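Local coordinates for protein 3-ketosteroid-delta4-5alpha-dehydrogenase (Rhodococcus jostii, PDB 4AT2) that catalyses the FAD-dependent 4,5-dehydrogenation of 3-ketosteroids, introducing a double bond into ring A, as part of bacterial steroid catabolism, at residues 125-130 against 499-504; 149-152 against 158-161; 323-328 against 334-339; 345-348 against 352-355; 457-460 against 466-469. All coordinates share one frame; numbering follows the deposited sequence. Where two conformers were deposited one is given.

Contact 1 (125-130 against 499-504); sequences ITDYCE and GRRAGI
With CG anti to the backbone N (chi1 176°), Asp127 swings its carboxylate off helix 122-130 toward helix 490-507, while Arg501, its chain folded at chi2 (-76°), sends its guanidinium back from the opposite direction. The two charged groups make up the whole contact between 125-130 and 499-504. Arg501 takes the carboxylate end-on, with one nitrogen for each oxygen. Arg501 NH1 lies 2.8 Å from Asp127 OD2 and meets its syn lone pair, although the oxygen is tilted out of the guanidinium plane. Arg501 NH2 donates to Asp127 OD1 at 3.2 Å, here almost within that plane, and NH1 adds a weak third bond to the same oxygen. The result is a two-nitrogen salt bridge whose planes are 57° apart. A water fills in beside it, donating to Asp127 O at 2.8 Å and accepting a weak bond from Arg501 NH2. Neighbours hold both partners in place: Tyr498, three residues earlier on helix 490-507, bonds Asp127 OD2 through its hydroxyl, and the carbonyl of Val456 accepts from Arg501 NH1. Phe497 of the same helix packs on Asp127 and Tyr128. Between 125-130 and 499-504 themselves, at the surface, the link is one of charge. With opposite charges paired, two nitrogens engaged and a tyrosine hydroxyl on the acid, Asp127 is probably held ionised.

Contact 2 (149-152 against 158-161); sequences SFWG and PPFD
The backbone of Trp151 is hydrogen-bonded to Leu164, and from that fixed point its indole reaches over to Pro158, Pro159 and Phe160. Between the two segments themselves the contact is apolar. Having CG anti to the backbone N (chi1 -179°) directs the indole at the prolines, and Pro159 crosses it at about a right angle. Its CD sits over the five-membered ring, 3.4 Å from the centroid and 14° off the normal, a close CH-pi contact. Pro159 CG continues along the same ring system, 3.5 Å from Trp151 CZ2. Both segments belong to the long loop that joins helix 132-141 to strand 164-165, and the contact joins the two arms flanking a short connection that includes Trp156 and Glu157, two residues of the steroid pocket. Phe160 meets the other end of the indole. Its edge is directed at the six-membered ring of Trp151 in an offset edge-to-face pair, with centroids 5.7 Å apart and planes at 84°, and Phe160 CE2 comes to 3.9 Å from Trp151 CZ3. Pro159 CB in turn lies over the centre of the phenylalanine ring, which places the proline against both aromatics. Pro158 touches more loosely, its CB 4.3 Å from Trp151 CB. Beyond the segments, Thr371 packs on both Trp151 and Pro159, while Met165 of strand 164-165 packs on Trp151 and Pro158.

Contact 3 (323-328 against 334-339); sequences GILVNG and VPEDTY
Glu336 and Leu325 slide past each other in opposite directions, the acid heading for the backbone of strand 324-326 while the leucine runs toward Val334 and the loop. A bend at chi2 (82°) in the Glu336 chain brings its CG to 3.5 Å from Gly323 O and lays the carboxylate against the strand. There Glu336 OE2 accepts from Leu325 N at 2.9 Å, on its anti side and 23° out of the carboxylate plane, with the N-H meeting it at 153°. Ile324 lies beside Glu336, pointing the same way, and its CA comes within 3.3 Å of the same oxygen. Leu325 is likewise side by side with Val334, CD1 to CG1 at 3.9 Å, and both rest on Ile343 of helix 340-350. A water completes the join: it accepts from Val334 N at 3.0 Å and lies 2.7 Å from Leu325 O. The other carboxylate oxygen, Glu336 OE1, forms salt bridges to Arg332 and Lys423, giving the carboxylate two basic partners besides the backbone N-H. Replacing Glu336 with a glutamine would probably weaken the grip on those two basic groups and leave their charges without an acidic mate. Ile324 and Val326 pair with strand 356-360, whereas Leu325 N bonds the glutamate side chain on the other edge. Thus an acidic side chain finishes the outermost strand of a four-stranded antiparallel sheet from within a type I turn, Pro335 to Thr338, which leads to Tyr339 at the N-cap of helix 340-350 and in the steroid pocket.

Contact 4 (345-348 against 352-355); sequences QMTL and DNQA
Thr347 O accepts the backbone N-H of Asn353 at 2.9 Å where helix 340-350 ends and the chain doubles back into strand 356-360, a helix-to-strand turn. The turn is made by Asp352 and Asn353 in left-handed backbone conformations, both with positive phi, following a wider pi-type turn at 346-348. Side chains pack across the turn. Leu348 throws its CD1 against the amide of Asn353, 3.7 Å from CG, its own CG being anti to the backbone N (chi1 177°). Thr347 puts its methyl CG2 against the returning chain, 3.8 Å from Ala355 CB. The hydroxyl of Thr347 is turned to other partners, Tyr333 OH and the carbonyl of Ile343, and Tyr333 also packs on Ala355. Asn353 is positioned in turn by a hydrogen bond between its OD1 and the hydroxyl of Thr444, and by a backbone bond to Gly442. An alanine in place of Asn353 is likely to leave Thr444 OG1 without this mate and open a gap beside Leu348 CD1. Farther out, Arg280 lies on both Leu348 and Asn353, and Val311 of strand 309-313 covers Leu348 as well. Gln354 folds back on its own segment, its NE2 donating to Asp352 O at 3.0 Å and lying nearly in line with the N-H (156°). A water also links the two segments, making a weak bond to Asp352 OD1 and donating to Leu348 O at 2.7 Å.

Contact 5 (457-460 against 466-469); sequences NSEV and EPIP
The side chains of Val460 and Ile468 meet in the buried half of the contact. Val460 CG1, anti to the backbone N (chi1 173°), faces Ile468 CD1 at 4.2 Å, and the two chains cross at a slant. Ala301 packs on both, with Leu299 adding to Ile468. Beside them Ile468 N donates to Val460 O at 2.9 Å in a straight bond, the N-H...O angle being 165°. The same oxygen is also approached by Pro467 CA at 3.4 Å, a CA-H...O contact, and one carbonyl thus serves two consecutive residues. In the fold, the 457-460 segment is bonded through Ser458 and Val460 to Ala473 and Leu471; strand 471-473 is the outermost strand of the five-stranded parallel sheet, and strand 467-468 lies in the connection between 459-461 and 471-473, turning a corner at Pro469. The other half is nearer solvent and has no such bond, although its carbons come just as close. Glu459 and Pro467 run side by side, pointing the same way, with Glu459 CB 3.9 Å from Pro467 CB. Farther along, Pro467 CG lies 4.1 Å from Glu459 CD, a loose van der Waals contact. The carboxylate finds its polar partner outside the pair, in a hydrogen bond between Glu459 OE1 and Thr455 OG1. Next to the proline, Glu466 points away and is exposed, with Ser464 bonding its backbone N.

Overall arrangement
Contacts 3 and 4 form one unit, their centres about 10 Å apart: strand 324-326 leads through the loop to helix 340-350, and Val334 packs on Met346 while Val326 and Asn327 border 354-355. Contacts 1 and 5 make a second pair, about 14 Å between centres, joined where Arg501 and Ala502 pack on Ser458. The two pairs stand far apart, about 35 Å between the centres of contacts 1 and 3. FAD is about 14 Å from the side chain of Arg501 and 13 Å from that of Val460. Contact 2, some 23 Å from contact 3 by centres, comes nearer, the Pro158 side chain being about 8 Å from both ligands. Contact 3 contributes Tyr339 to the steroid pocket; contact 2 brackets Trp156 and Glu157.

Contact 1 (125-130 against 499-504)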
# COMPACT_ATOMS: atom_id res chain seq x y z
N ILE A 125 -14.54 -7.37 -10.96
CA ILE A 125 -13.92 -8.51 -11.64
C ILE A 125 -14.98 -9.47 -12.21
O ILE A 125 -14.85 -9.90 -13.36
CB ILE A 125 -12.87 -9.21 -10.76
CG1 ILE A 125 -11.61 -8.32 -10.71
CG2 ILE A 125 -12.53 -10.60 -11.31
CD1 ILE A 125 -10.54 -8.79 -9.75
N THR A 126 -16.02 -9.75 -11.44
CA THR A 126 -17.12 -10.63 -11.90
C THR A 126 -17.74 -10.07 -13.18
O THR A 126 -17.89 -10.78 -14.19
CB THR A 126 -18.19 -10.85 -10.81
OG1 THR A 126 -17.56 -11.38 -9.64
CG2 THR A 126 -19.25 -11.86 -11.27
N ASP A 127 -18.05 -8.78 -13.14
CA ASP A 127 -18.62 -8.05 -14.27
C ASP A 127 -17.70 -8.09 -15.50
O ASP A 127 -18.14 -8.37 -16.61
CB ASP A 127 -18.89 -6.62 -13.81
CG ASP A 127 -19.39 -5.74 -14.91
OD1 ASP A 127 -20.53 -5.97 -15.38
OD2 ASP A 127 -18.68 -4.80 -15.29
N TYR A 128 -16.41 -7.81 -15.29
CA TYR A 128 -15.42 -7.85 -16.36
C TYR A 128 -15.35 -9.24 -17.00
O TYR A 128 -15.24 -9.37 -18.23
CB TYR A 128 -14.07 -7.47 -15.77
CG TYR A 128 -12.93 -7.31 -16.75
CD1 TYR A 128 -12.78 -6.15 -17.50
CD2 TYR A 128 -11.98 -8.33 -16.90
CE1 TYR A 128 -11.72 -6.01 -18.40
CE2 TYR A 128 -10.92 -8.20 -17.78
CZ TYR A 128 -10.80 -7.04 -18.52
OH TYR A 128 -9.74 -6.91 -19.39
N CYS A 129 -15.41 -10.27 -16.17
CA CYS A 129 -15.30 -11.65 -16.67
C CYS A 129 -16.55 -12.08 -17.44
O CYS A 129 -16.46 -12.71 -18.50
CB CYS A 129 -15.02 -12.61 -15.52
SG CYS A 129 -13.36 -12.39 -14.86
N GLU A 130 -17.72 -11.74 -16.90
CA GLU A 130 -18.97 -12.11 -17.55
C GLU A 130 -19.14 -11.44 -18.91
O GLU A 130 -19.80 -11.99 -19.80
CB GLU A 130 -20.16 -11.84 -16.64
CG GLU A 130 -20.21 -12.71 -15.39
CD GLU A 130 -20.37 -14.21 -15.67
OE1 GLU A 130 -20.97 -14.60 -16.70
OE2 GLU A 130 -19.91 -15.01 -14.82
N GLY A 499 -14.12 1.98 -20.31
CA GLY A 499 -14.28 3.12 -21.22
C GLY A 499 -15.63 3.03 -21.92
O GLY A 499 -16.40 3.98 -21.92
N ARG A 500 -15.93 1.86 -22.50
CA ARG A 500 -17.26 1.62 -23.08
C ARG A 500 -18.38 1.98 -22.11
O ARG A 500 -19.32 2.72 -22.45
CB ARG A 500 -17.40 0.16 -23.52
CG ARG A 500 -16.62 -0.19 -24.78
CD ARG A 500 -16.79 -1.67 -25.10
NE ARG A 500 -18.18 -2.00 -25.39
CZ ARG A 500 -18.69 -3.23 -25.39
NH1 ARG A 500 -17.91 -4.28 -25.12
NH2 ARG A 500 -19.97 -3.41 -25.66
N ARG A 501 -18.28 1.46 -20.89
CA ARG A 501 -19.31 1.67 -19.87
C ARG A 501 -19.45 3.17 -19.55
O ARG A 501 -20.57 3.66 -19.36
CB ARG A 501 -18.99 0.88 -18.60
CG ARG A 501 -19.13 -0.63 -18.76
CD ARG A 501 -20.60 -1.08 -18.77
NE ARG A 501 -20.69 -2.53 -18.98
CZ ARG A 501 -20.53 -3.45 -18.03
NH1 ARG A 501 -20.30 -3.10 -16.77
NH2 ARG A 501 -20.62 -4.74 -18.34
N ALA A 502 -18.33 3.89 -19.52
CA ALA A 502 -18.38 5.32 -19.22
C ALA A 502 -19.11 6.06 -20.33
O ALA A 502 -19.88 6.99 -20.05
CB ALA A 502 -16.97 5.90 -19.05
N GLY A 503 -18.85 5.68 -21.58
CA GLY A 503 -19.51 6.34 -22.72
C GLY A 503 -21.01 6.08 -22.73
O GLY A 503 -21.81 6.98 -23.00
N ILE A 504 -21.40 4.84 -22.45
CA ILE A 504 -22.81 4.49 -22.35
C ILE A 504 -23.52 5.32 -21.25
O ILE A 504 -24.59 5.90 -21.49
CB ILE A 504 -22.98 2.98 -22.07
CG1 ILE A 504 -22.46 2.15 -23.25
CG2 ILE A 504 -24.42 2.63 -21.72
CD1 ILE A 504 -22.30 0.67 -22.92
O HOH W 1 -20.60 -7.87 -17.87

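Contact 2 (149-152 against 158-161)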
# COMPACT_ATOMS: atom_id res chain seq x y z
N SER A 149 -3.40 -17.61 -33.37
CA SER A 149 -2.24 -18.44 -33.06
C SER A 149 -1.72 -18.06 -31.68
O SER A 149 -1.87 -16.91 -31.23
CB SER A 149 -1.14 -18.26 -34.11
OG SER A 149 -0.79 -16.90 -34.20
N PHE A 150 -1.09 -19.04 -31.04
CA PHE A 150 -0.66 -18.94 -29.65
C PHE A 150 0.86 -19.01 -29.58
O PHE A 150 1.49 -19.85 -30.23
CB PHE A 150 -1.29 -20.10 -28.86
CG PHE A 150 -0.71 -20.32 -27.48
CD1 PHE A 150 -1.05 -19.49 -26.42
CD2 PHE A 150 0.15 -21.39 -27.24
CE1 PHE A 150 -0.53 -19.71 -25.15
CE2 PHE A 150 0.66 -21.62 -25.97
CZ PHE A 150 0.33 -20.77 -24.92
N TRP A 151 1.46 -18.10 -28.80
CA TRP A 151 2.89 -18.17 -28.51
C TRP A 151 3.07 -18.76 -27.14
O TRP A 151 2.54 -18.23 -26.17
CB TRP A 151 3.52 -16.78 -28.55
CG TRP A 151 5.00 -16.85 -28.27
CD1 TRP A 151 5.68 -16.39 -27.15
CD2 TRP A 151 6.03 -17.47 -29.12
NE1 TRP A 151 7.02 -16.66 -27.25
CE2 TRP A 151 7.30 -17.31 -28.40
CE3 TRP A 151 6.02 -18.11 -30.36
CZ2 TRP A 151 8.50 -17.77 -28.92
CZ3 TRP A 151 7.24 -18.56 -30.88
CH2 TRP A 151 8.45 -18.40 -30.17
N GLY A 152 3.84 -19.85 -27.06
CA GLY A 152 3.92 -20.63 -25.83
C GLY A 152 5.21 -20.58 -25.03
O GLY A 152 5.33 -21.28 -24.03
N PRO A 158 4.70 -11.61 -27.53
CA PRO A 158 4.95 -12.53 -28.63
C PRO A 158 6.04 -11.93 -29.53
O PRO A 158 5.95 -10.75 -29.87
CB PRO A 158 3.60 -12.59 -29.36
CG PRO A 158 2.60 -12.10 -28.37
CD PRO A 158 3.33 -11.07 -27.57
N PRO A 159 7.09 -12.71 -29.87
CA PRO A 159 8.14 -12.23 -30.78
C PRO A 159 7.61 -11.96 -32.19
O PRO A 159 8.17 -11.13 -32.91
CB PRO A 159 9.14 -13.39 -30.82
CG PRO A 159 8.41 -14.57 -30.29
CD PRO A 159 7.45 -14.01 -29.28
N PHE A 160 6.54 -12.66 -32.55
CA PHE A 160 5.93 -12.52 -33.87
C PHE A 160 4.53 -11.93 -33.73
O PHE A 160 4.20 -11.32 -32.70
CB PHE A 160 5.95 -13.87 -34.59
CG PHE A 160 7.29 -14.57 -34.53
CD1 PHE A 160 8.41 -14.02 -35.17
CD2 PHE A 160 7.45 -15.77 -33.84
CE1 PHE A 160 9.65 -14.65 -35.11
CE2 PHE A 160 8.68 -16.41 -33.79
CZ PHE A 160 9.79 -15.85 -34.42
N ASP A 161 3.69 -12.09 -34.74
CA ASP A 161 2.38 -11.44 -34.72
C ASP A 161 1.28 -12.32 -34.13
O ASP A 161 0.12 -12.15 -34.46
CB ASP A 161 1.99 -10.91 -36.12
CG ASP A 161 1.85 -12.02 -37.15
OD1 ASP A 161 2.35 -13.13 -36.91
OD2 ASP A 161 1.24 -11.76 -38.22

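Contact 3 (323-328 against 334-339)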
# COMPACT_ATOMS: atom_id res chain seq x y z
N GLY A 323 17.35 -20.79 -14.98
CA GLY A 323 18.18 -20.77 -13.78
C GLY A 323 17.33 -20.74 -12.52
O GLY A 323 16.13 -21.05 -12.55
N ILE A 324 17.96 -20.37 -11.41
CA ILE A 324 17.20 -20.06 -10.20
C ILE A 324 17.46 -18.63 -9.76
O ILE A 324 18.60 -18.14 -9.81
CB ILE A 324 17.48 -21.04 -9.05
CG1 ILE A 324 18.97 -21.09 -8.67
CG2 ILE A 324 16.99 -22.43 -9.45
CD1 ILE A 324 19.23 -21.76 -7.34
N LEU A 325 16.39 -17.96 -9.34
CA LEU A 325 16.53 -16.63 -8.76
C LEU A 325 16.78 -16.77 -7.27
O LEU A 325 16.08 -17.50 -6.58
CB LEU A 325 15.27 -15.80 -8.99
CG LEU A 325 15.10 -15.28 -10.42
CD1 LEU A 325 13.68 -14.75 -10.60
CD2 LEU A 325 16.14 -14.22 -10.78
N VAL A 326 17.79 -16.07 -6.77
CA VAL A 326 18.01 -16.02 -5.33
C VAL A 326 17.98 -14.58 -4.85
O VAL A 326 18.31 -13.67 -5.60
CB VAL A 326 19.31 -16.75 -4.88
CG1 VAL A 326 19.22 -18.23 -5.24
CG2 VAL A 326 20.56 -16.08 -5.45
N ASN A 327 17.57 -14.39 -3.60
CA ASN A 327 17.58 -13.06 -3.01
C ASN A 327 18.97 -12.69 -2.45
O ASN A 327 19.96 -13.39 -2.71
CB ASN A 327 16.46 -12.96 -1.96
CG ASN A 327 16.68 -13.90 -0.78
OD1 ASN A 327 17.77 -14.43 -0.57
ND2 ASN A 327 15.62 -14.08 0.01
N GLY A 328 19.05 -11.60 -1.69
CA GLY A 328 20.32 -11.15 -1.13
C GLY A 328 20.90 -12.08 -0.08
O GLY A 328 22.08 -11.96 0.28
N VAL A 334 10.75 -17.35 -5.65
CA VAL A 334 9.67 -17.31 -6.65
C VAL A 334 9.92 -18.41 -7.71
O VAL A 334 11.06 -18.62 -8.10
CB VAL A 334 9.57 -15.90 -7.30
CG1 VAL A 334 10.84 -15.53 -8.08
CG2 VAL A 334 8.32 -15.77 -8.16
N PRO A 335 8.86 -19.12 -8.17
CA PRO A 335 9.13 -20.05 -9.27
C PRO A 335 9.53 -19.26 -10.53
O PRO A 335 8.89 -18.25 -10.86
CB PRO A 335 7.79 -20.76 -9.46
CG PRO A 335 6.77 -19.75 -8.97
CD PRO A 335 7.44 -19.15 -7.76
N GLU A 336 10.58 -19.72 -11.19
CA GLU A 336 11.19 -18.93 -12.27
C GLU A 336 10.40 -18.98 -13.57
O GLU A 336 10.78 -18.30 -14.54
CB GLU A 336 12.68 -19.33 -12.47
CG GLU A 336 13.59 -18.99 -11.28
CD GLU A 336 13.54 -20.02 -10.15
OE1 GLU A 336 12.90 -21.08 -10.30
OE2 GLU A 336 14.16 -19.76 -9.08
N ASP A 337 9.31 -19.75 -13.59
CA ASP A 337 8.44 -19.83 -14.76
C ASP A 337 7.14 -19.05 -14.62
O ASP A 337 6.30 -19.09 -15.51
CB ASP A 337 8.17 -21.30 -15.15
CG ASP A 337 7.47 -22.09 -14.06
OD1 ASP A 337 7.39 -21.61 -12.90
OD2 ASP A 337 6.98 -23.20 -14.37
N THR A 338 6.99 -18.30 -13.53
CA THR A 338 5.83 -17.43 -13.45
C THR A 338 6.01 -16.20 -14.33
O THR A 338 7.07 -15.99 -14.92
CB THR A 338 5.43 -17.05 -11.99
OG1 THR A 338 4.15 -16.41 -12.01
CG2 THR A 338 6.45 -16.10 -11.37
N TYR A 339 4.94 -15.41 -14.45
CA TYR A 339 4.96 -14.14 -15.16
C TYR A 339 6.09 -13.25 -14.64
O TYR A 339 6.25 -13.08 -13.43
CB TYR A 339 3.59 -13.48 -14.95
CG TYR A 339 3.44 -12.04 -15.40
CD1 TYR A 339 3.83 -11.64 -16.68
CD2 TYR A 339 2.86 -11.09 -14.56
CE1 TYR A 339 3.67 -10.33 -17.09
CE2 TYR A 339 2.68 -9.78 -14.97
CZ TYR A 339 3.10 -9.41 -16.23
OH TYR A 339 2.93 -8.10 -16.65
O HOH W 2 13.43 -18.06 -6.72

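Contact 4 (345-348 against 352-355)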
# COMPACT_ATOMS: atom_id res chain seq x y z
N GLN A 345 7.29 -7.91 -8.96
CA GLN A 345 6.62 -7.55 -7.71
C GLN A 345 7.23 -8.29 -6.53
O GLN A 345 7.47 -7.70 -5.49
CB GLN A 345 5.12 -7.85 -7.77
CG GLN A 345 4.32 -6.85 -8.59
CD GLN A 345 2.83 -6.91 -8.28
OE1 GLN A 345 2.33 -7.93 -7.76
NE2 GLN A 345 2.11 -5.83 -8.61
N MET A 346 7.49 -9.59 -6.67
CA MET A 346 8.03 -10.33 -5.53
C MET A 346 9.41 -9.79 -5.16
O MET A 346 9.75 -9.67 -3.97
CB MET A 346 8.12 -11.83 -5.82
CG MET A 346 6.81 -12.52 -6.16
SD MET A 346 5.53 -12.40 -4.89
CE MET A 346 4.52 -11.04 -5.50
N THR A 347 10.20 -9.46 -6.17
CA THR A 347 11.56 -8.97 -5.96
C THR A 347 11.56 -7.60 -5.27
O THR A 347 12.20 -7.43 -4.24
CB THR A 347 12.34 -8.92 -7.29
OG1 THR A 347 12.36 -10.23 -7.87
CG2 THR A 347 13.80 -8.45 -7.05
N LEU A 348 10.82 -6.65 -5.83
CA LEU A 348 10.77 -5.31 -5.27
C LEU A 348 10.06 -5.28 -3.92
O LEU A 348 10.56 -4.68 -2.98
CB LEU A 348 10.06 -4.34 -6.22
CG LEU A 348 9.87 -2.91 -5.72
CD1 LEU A 348 11.23 -2.24 -5.51
CD2 LEU A 348 9.05 -2.14 -6.73
N ASP A 352 13.52 -6.81 -0.96
CA ASP A 352 14.25 -5.54 -0.90
C ASP A 352 14.95 -5.20 -2.21
O ASP A 352 16.03 -4.60 -2.23
CB ASP A 352 15.25 -5.53 0.26
CG ASP A 352 15.67 -4.14 0.65
OD1 ASP A 352 14.84 -3.21 0.55
OD2 ASP A 352 16.84 -3.96 1.05
N ASN A 353 14.31 -5.60 -3.31
CA ASN A 353 14.79 -5.33 -4.67
C ASN A 353 16.13 -6.00 -5.03
O ASN A 353 16.78 -5.61 -5.99
CB ASN A 353 14.86 -3.82 -4.93
CG ASN A 353 14.58 -3.46 -6.37
OD1 ASN A 353 13.97 -4.23 -7.11
ND2 ASN A 353 15.01 -2.26 -6.78
N GLN A 354 16.52 -7.01 -4.25
CA GLN A 354 17.79 -7.72 -4.46
C GLN A 354 17.53 -9.08 -5.05
O GLN A 354 16.83 -9.90 -4.43
CB GLN A 354 18.54 -7.93 -3.14
CG GLN A 354 18.61 -6.71 -2.25
CD GLN A 354 19.46 -5.63 -2.86
OE1 GLN A 354 20.68 -5.77 -2.94
NE2 GLN A 354 18.82 -4.54 -3.26
N ALA A 355 18.10 -9.34 -6.23
CA ALA A 355 17.97 -10.65 -6.87
C ALA A 355 19.20 -10.97 -7.69
O ALA A 355 19.86 -10.08 -8.21
CB ALA A 355 16.73 -10.68 -7.77
O HOH W 3 12.29 -2.96 -1.72

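Contact 5 (457-460 against 466-469)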
# COMPACT_ATOMS: atom_id res chain seq x y z
N ASN A 457 -20.61 0.74 -13.99
CA ASN A 457 -21.07 1.64 -15.04
C ASN A 457 -20.18 2.87 -15.20
O ASN A 457 -20.53 3.83 -15.92
CB ASN A 457 -22.53 2.02 -14.82
CG ASN A 457 -23.48 0.85 -15.05
OD1 ASN A 457 -24.24 0.47 -14.16
ND2 ASN A 457 -23.41 0.27 -16.24
N SER A 458 -19.02 2.82 -14.54
CA SER A 458 -17.97 3.83 -14.63
C SER A 458 -18.39 5.21 -14.13
O SER A 458 -17.86 6.24 -14.57
CB SER A 458 -17.38 3.90 -16.05
OG SER A 458 -16.74 2.67 -16.38
N GLU A 459 -19.32 5.21 -13.19
CA GLU A 459 -19.70 6.42 -12.46
C GLU A 459 -18.66 6.65 -11.37
O GLU A 459 -18.29 5.70 -10.67
CB GLU A 459 -21.06 6.24 -11.80
CG GLU A 459 -22.17 5.99 -12.81
CD GLU A 459 -23.28 5.14 -12.25
OE1 GLU A 459 -23.01 4.04 -11.70
OE2 GLU A 459 -24.45 5.56 -12.38
N VAL A 460 -18.17 7.88 -11.23
CA VAL A 460 -17.21 8.18 -10.17
C VAL A 460 -17.96 8.26 -8.84
O VAL A 460 -18.95 8.99 -8.72
CB VAL A 460 -16.46 9.50 -10.45
CG1 VAL A 460 -15.59 9.90 -9.27
CG2 VAL A 460 -15.61 9.35 -11.71
N GLU A 466 -22.35 7.32 -3.19
CA GLU A 466 -23.24 7.69 -4.29
C GLU A 466 -22.44 8.25 -5.47
O GLU A 466 -21.41 8.90 -5.27
CB GLU A 466 -24.28 8.73 -3.84
CG GLU A 466 -25.21 8.27 -2.72
CD GLU A 466 -26.00 7.00 -3.04
OE1 GLU A 466 -26.40 6.80 -4.21
OE2 GLU A 466 -26.21 6.19 -2.11
N PRO A 467 -22.92 8.01 -6.70
CA PRO A 467 -22.26 8.63 -7.85
C PRO A 467 -22.27 10.16 -7.79
O PRO A 467 -23.22 10.77 -7.26
CB PRO A 467 -23.10 8.15 -9.05
CG PRO A 467 -23.67 6.84 -8.59
CD PRO A 467 -23.97 7.06 -7.12
N ILE A 468 -21.21 10.78 -8.31
CA ILE A 468 -21.20 12.22 -8.47
C ILE A 468 -21.91 12.49 -9.80
O ILE A 468 -21.44 12.04 -10.85
CB ILE A 468 -19.75 12.77 -8.51
CG1 ILE A 468 -19.08 12.60 -7.14
CG2 ILE A 468 -19.74 14.24 -8.95
CD1 ILE A 468 -17.58 12.87 -7.12
N PRO A 469 -23.05 13.20 -9.76
CA PRO A 469 -23.79 13.42 -11.01
C PRO A 469 -22.94 14.06 -12.10
O PRO A 469 -22.18 15.00 -11.84
CB PRO A 469 -24.95 14.33 -10.57
CG PRO A 469 -25.12 14.04 -9.11
CD PRO A 469 -23.71 13.85 -8.62